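Side-chain contacts in cystatin-2 (PDB 3L0R), which inhibits cysteine proteinases with broad specificity for cathepsins, both endopeptidases and exopeptidases, and may mimic host cystatins to disturb their control of proteolysis: residues Leu18-Phe23 with Asn99-Thr104; His22-Ser27 with Ala90-Val95. One frame throughout, in Å; residues are numbered along the deposited sequence.

Contact 1. Residues Leu18-Phe23 with Asn99-Thr104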
# COMPACT_ATOMS: atom_id res chain seq x y z
N LEU A 18 5.83 -4.03 -3.05
CA LEU A 18 5.46 -4.46 -1.70
C LEU A 18 5.81 -3.35 -0.70
O LEU A 18 5.03 -3.04 0.21
CB LEU A 18 6.13 -5.80 -1.35
CG LEU A 18 5.83 -6.40 0.03
CD1 LEU A 18 4.33 -6.65 0.25
CD2 LEU A 18 6.64 -7.67 0.21
N GLU A 19 6.98 -2.76 -0.89
CA GLU A 19 7.42 -1.62 -0.11
C GLU A 19 6.39 -0.47 -0.14
O GLU A 19 6.04 0.11 0.89
CB GLU A 19 8.78 -1.15 -0.64
CG GLU A 19 9.62 -0.34 0.34
CD GLU A 19 11.11 -0.35 -0.02
OE1 GLU A 19 11.88 0.42 0.60
OE2 GLU A 19 11.52 -1.15 -0.91
N LEU A 20 5.90 -0.17 -1.34
CA LEU A 20 4.93 0.90 -1.53
C LEU A 20 3.57 0.56 -0.90
O LEU A 20 2.89 1.44 -0.36
CB LEU A 20 4.78 1.23 -3.03
CG LEU A 20 5.90 2.05 -3.68
CD1 LEU A 20 5.90 1.81 -5.18
CD2 LEU A 20 5.79 3.54 -3.42
N ALA A 21 3.20 -0.71 -0.99
CA ALA A 21 1.95 -1.22 -0.43
C ALA A 21 1.95 -1.05 1.09
O ALA A 21 0.95 -0.60 1.67
CB ALA A 21 1.73 -2.66 -0.82
N HIS A 22 3.07 -1.36 1.72
CA HIS A 22 3.20 -1.15 3.14
C HIS A 22 3.14 0.32 3.50
O HIS A 22 2.50 0.69 4.49
CB HIS A 22 4.52 -1.75 3.63
CG HIS A 22 4.45 -3.23 3.86
ND1 HIS A 22 3.74 -3.78 4.90
CD2 HIS A 22 5.02 -4.26 3.20
CE1 HIS A 22 3.88 -5.10 4.87
NE2 HIS A 22 4.65 -5.41 3.85
N PHE A 23 3.79 1.15 2.71
CA PHE A 23 3.77 2.59 2.92
C PHE A 23 2.33 3.09 2.93
O PHE A 23 1.94 3.84 3.81
CB PHE A 23 4.59 3.35 1.85
CG PHE A 23 4.27 4.82 1.80
CD1 PHE A 23 4.80 5.69 2.76
CD2 PHE A 23 3.42 5.33 0.81
CE1 PHE A 23 4.48 7.05 2.73
CE2 PHE A 23 3.09 6.68 0.78
CZ PHE A 23 3.63 7.54 1.73
N ASN A 99 11.55 13.73 -3.23
CA ASN A 99 11.46 12.69 -2.22
C ASN A 99 10.10 12.69 -1.56
O ASN A 99 10.00 12.57 -0.35
CB ASN A 99 12.53 12.91 -1.14
CG ASN A 99 13.93 12.64 -1.63
OD1 ASN A 99 14.64 13.57 -2.03
ND2 ASN A 99 14.34 11.37 -1.61
N GLN A 100 9.05 12.85 -2.36
CA GLN A 100 7.70 12.90 -1.83
C GLN A 100 6.80 11.83 -2.39
O GLN A 100 6.75 11.62 -3.61
CB GLN A 100 7.08 14.27 -2.02
CG GLN A 100 7.20 15.10 -0.79
CD GLN A 100 6.59 16.46 -0.95
OE1 GLN A 100 5.36 16.60 -0.91
NE2 GLN A 100 7.44 17.49 -1.11
N LYS A 101 6.13 11.15 -1.47
CA LYS A 101 5.12 10.14 -1.75
C LYS A 101 3.87 10.55 -0.98
O LYS A 101 3.93 10.91 0.20
CB LYS A 101 5.56 8.75 -1.27
CG LYS A 101 6.70 8.15 -2.04
CD LYS A 101 6.88 6.67 -1.70
CE LYS A 101 8.02 6.39 -0.69
NZ LYS A 101 9.36 6.06 -1.33
N SER A 102 2.74 10.54 -1.66
CA SER A 102 1.47 10.76 -1.00
C SER A 102 0.46 9.71 -1.45
O SER A 102 0.56 9.14 -2.53
CB SER A 102 0.95 12.18 -1.25
OG SER A 102 1.42 12.68 -2.48
N VAL A 103 -0.50 9.43 -0.59
CA VAL A 103 -1.52 8.46 -0.93
C VAL A 103 -2.65 9.25 -1.56
O VAL A 103 -3.37 10.01 -0.87
CB VAL A 103 -1.99 7.68 0.29
CG1 VAL A 103 -3.03 6.64 -0.11
CG2 VAL A 103 -0.78 7.00 0.95
N THR A 104 -2.78 9.12 -2.88
CA THR A 104 -3.85 9.82 -3.60
C THR A 104 -5.23 9.31 -3.18
O THR A 104 -6.14 10.10 -2.95
CB THR A 104 -3.68 9.69 -5.11
OG1 THR A 104 -2.38 10.15 -5.46
CG2 THR A 104 -4.72 10.52 -5.84
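Lys101 reaches from its strand toward helix 15-25 and runs past the Phe23 ring to Leu20. Its CB comes first, 3.8 Å from Phe23 CZ and equally close to CE2, so the start of the chain meets the outer corner of the ring. CG rests against His94 of neighbouring strand 86-95. Lys101 CD lies over one face of the Phe23 ring and touches Leu20 CD2 at 3.7 Å, the two side chains crossing at about a right angle. Bends at chi3 and chi4 then turn the tip; Lys101 NZ stays 6.5 Å from Glu19 OE1, opposite in charge but not in contact. Phe23 holds CG anti to its backbone N (chi1 164°), which sends the ring outward to the strand, where CE2 meets Val103 CG2 at 3.9 Å, approached obliquely. With an alanine here, the Lys101 methylenes and Val103 CG2 would probably lose their aromatic partner and a gap would open between helix and strand. The axes of helix segment 18-23 and strand segment 100-104 come within 10.3 Å and run at 64° to each other; Leu20 also leans on Tyr54 and Leu56 of strand 52-66, while Ser102 pairs through its backbone with Tyr93 of strand 86-95.

Contact 2. Residues His22-Ser27 with Ala90-Val95; sequences HFATSS and AVIYHV
Phe23 meets Ile92 at the rim of its ring: CD2 lies 4.3 Å from Ile92 CG1, which sits near the ring plane. This is a loose, grazing touch. Ala24, one residue on, makes the closer approach, its methyl aimed at the strand. Ala24 CB is 3.9 Å from Ile92 CD1 and 4.0 Å from Ala90 CB, so one methyl group is met by the two alternate side chains of the strand that face the helix, while Val91 between them points away. Ile92 sets CG1 beside its backbone N (chi1 -62°), and from there CD1 extends to the alanine. Small side chains on both partners let the backbones come near, with Ala24 CA and Ala90 CA only 6.8 Å apart. This is the packing of the cystatin fold, in which a single helix lies across one face of an antiparallel sheet; here strand 86-95 supplies part of the covered face, with Leu56 of the adjoining strand beside Ile92 and Tyr106 of strand 100-108 beside Ala90. Thr25 belongs to the helix flank turned to other strands: its side chain packs on Ile58 and Ile60 as well as Val38, and its hydroxyl, OG1, is buried yet bonded to Tyr106 OH and to Ala21 O in the preceding turn. Ser26 N bonds to His22 O at 2.8 Å, and the Ser26 side chain rests against Tyr72.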
# COMPACT_ATOMS: atom_id res chain seq x y z
N HIS A 22 3.07 -1.36 1.72
CA HIS A 22 3.20 -1.15 3.14
C HIS A 22 3.14 0.32 3.50
O HIS A 22 2.50 0.69 4.49
CB HIS A 22 4.52 -1.75 3.63
CG HIS A 22 4.45 -3.23 3.86
ND1 HIS A 22 3.74 -3.78 4.90
CD2 HIS A 22 5.02 -4.26 3.20
CE1 HIS A 22 3.88 -5.10 4.87
NE2 HIS A 22 4.65 -5.41 3.85
N PHE A 23 3.79 1.15 2.71
CA PHE A 23 3.77 2.59 2.92
C PHE A 23 2.33 3.09 2.93
O PHE A 23 1.94 3.84 3.81
CB PHE A 23 4.59 3.35 1.85
CG PHE A 23 4.27 4.82 1.80
CD1 PHE A 23 4.80 5.69 2.76
CD2 PHE A 23 3.42 5.33 0.81
CE1 PHE A 23 4.48 7.05 2.73
CE2 PHE A 23 3.09 6.68 0.78
CZ PHE A 23 3.63 7.54 1.73
N ALA A 24 1.55 2.66 1.96
CA ALA A 24 0.19 3.14 1.80
C ALA A 24 -0.73 2.60 2.90
O ALA A 24 -1.63 3.31 3.39
CB ALA A 24 -0.35 2.77 0.42
N THR A 25 -0.50 1.35 3.30
CA THR A 25 -1.35 0.68 4.27
C THR A 25 -1.07 1.16 5.70
O THR A 25 -2.01 1.41 6.48
CB THR A 25 -1.19 -0.85 4.14
OG1 THR A 25 -1.66 -1.24 2.85
CG2 THR A 25 -1.98 -1.60 5.21
N SER A 26 0.21 1.29 6.03
CA SER A 26 0.65 1.72 7.35
C SER A 26 0.09 3.12 7.66
O SER A 26 0.07 3.59 8.80
CB SER A 26 2.18 1.75 7.38
OG SER A 26 2.73 2.87 6.69
N SER A 27 -0.37 3.75 6.61
CA SER A 27 -0.68 5.14 6.64
C SER A 27 -2.19 5.34 6.90
O SER A 27 -2.65 6.46 7.11
CB SER A 27 -0.25 5.67 5.27
OG SER A 27 -0.56 7.01 5.16
N ALA A 90 -4.86 1.01 -3.80
CA ALA A 90 -4.10 2.18 -3.35
C ALA A 90 -3.39 2.86 -4.52
O ALA A 90 -2.72 2.20 -5.33
CB ALA A 90 -3.09 1.78 -2.28
N VAL A 91 -3.56 4.18 -4.60
CA VAL A 91 -2.81 5.00 -5.55
C VAL A 91 -1.85 5.89 -4.78
O VAL A 91 -2.27 6.68 -3.91
CB VAL A 91 -3.72 5.82 -6.49
CG1 VAL A 91 -2.87 6.61 -7.50
CG2 VAL A 91 -4.73 4.93 -7.22
N ILE A 92 -0.56 5.72 -5.10
CA ILE A 92 0.55 6.51 -4.58
C ILE A 92 1.12 7.36 -5.69
O ILE A 92 1.47 6.85 -6.77
CB ILE A 92 1.72 5.63 -4.00
CG1 ILE A 92 1.25 4.80 -2.82
CG2 ILE A 92 2.92 6.50 -3.56
CD1 ILE A 92 0.99 3.40 -3.16
N TYR A 93 1.19 8.66 -5.40
CA TYR A 93 1.85 9.67 -6.20
C TYR A 93 3.26 9.91 -5.66
O TYR A 93 3.43 10.25 -4.49
CB TYR A 93 1.03 10.94 -6.12
CG TYR A 93 1.48 12.03 -7.05
CD1 TYR A 93 1.75 11.77 -8.38
CD2 TYR A 93 1.64 13.33 -6.61
CE1 TYR A 93 2.16 12.76 -9.25
CE2 TYR A 93 2.05 14.32 -7.47
CZ TYR A 93 2.30 14.02 -8.79
OH TYR A 93 2.70 15.00 -9.67
N HIS A 94 4.26 9.71 -6.53
CA HIS A 94 5.68 9.84 -6.18
C HIS A 94 6.33 10.95 -7.01
O HIS A 94 6.27 10.94 -8.24
CB HIS A 94 6.40 8.50 -6.43
CG HIS A 94 7.83 8.46 -5.94
ND1 HIS A 94 8.78 7.62 -6.48
CD2 HIS A 94 8.46 9.13 -4.94
CE1 HIS A 94 9.93 7.78 -5.85
NE2 HIS A 94 9.76 8.68 -4.91
N VAL A 95 6.94 11.92 -6.32
CA VAL A 95 7.76 12.93 -6.99
C VAL A 95 9.21 12.70 -6.54
O VAL A 95 9.66 13.27 -5.53
CB VAL A 95 7.28 14.35 -6.64
CG1 VAL A 95 8.15 15.43 -7.32
CG2 VAL A 95 5.81 14.51 -7.02

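In the fold
The two contacts are centred about 3 Å apart and start from the same part of the chain: both use helix 15-25, and His22 and Phe23 belong to both first segments. Their second segments lie on strands 86-95 and 100-108, which follow each other in sequence and pair antiparallel at one side of the sheet. Backbone bonds tie them together, with Val91 O 2.7 Å from Thr104 N near one end. Contact 2 is buried beneath the helix, whereas contact 1 lies at the surface beside the outermost strand. One helix, lying early in the chain, thus packs at once on two neighbouring strands of the sheet that come some sixty to eighty residues later.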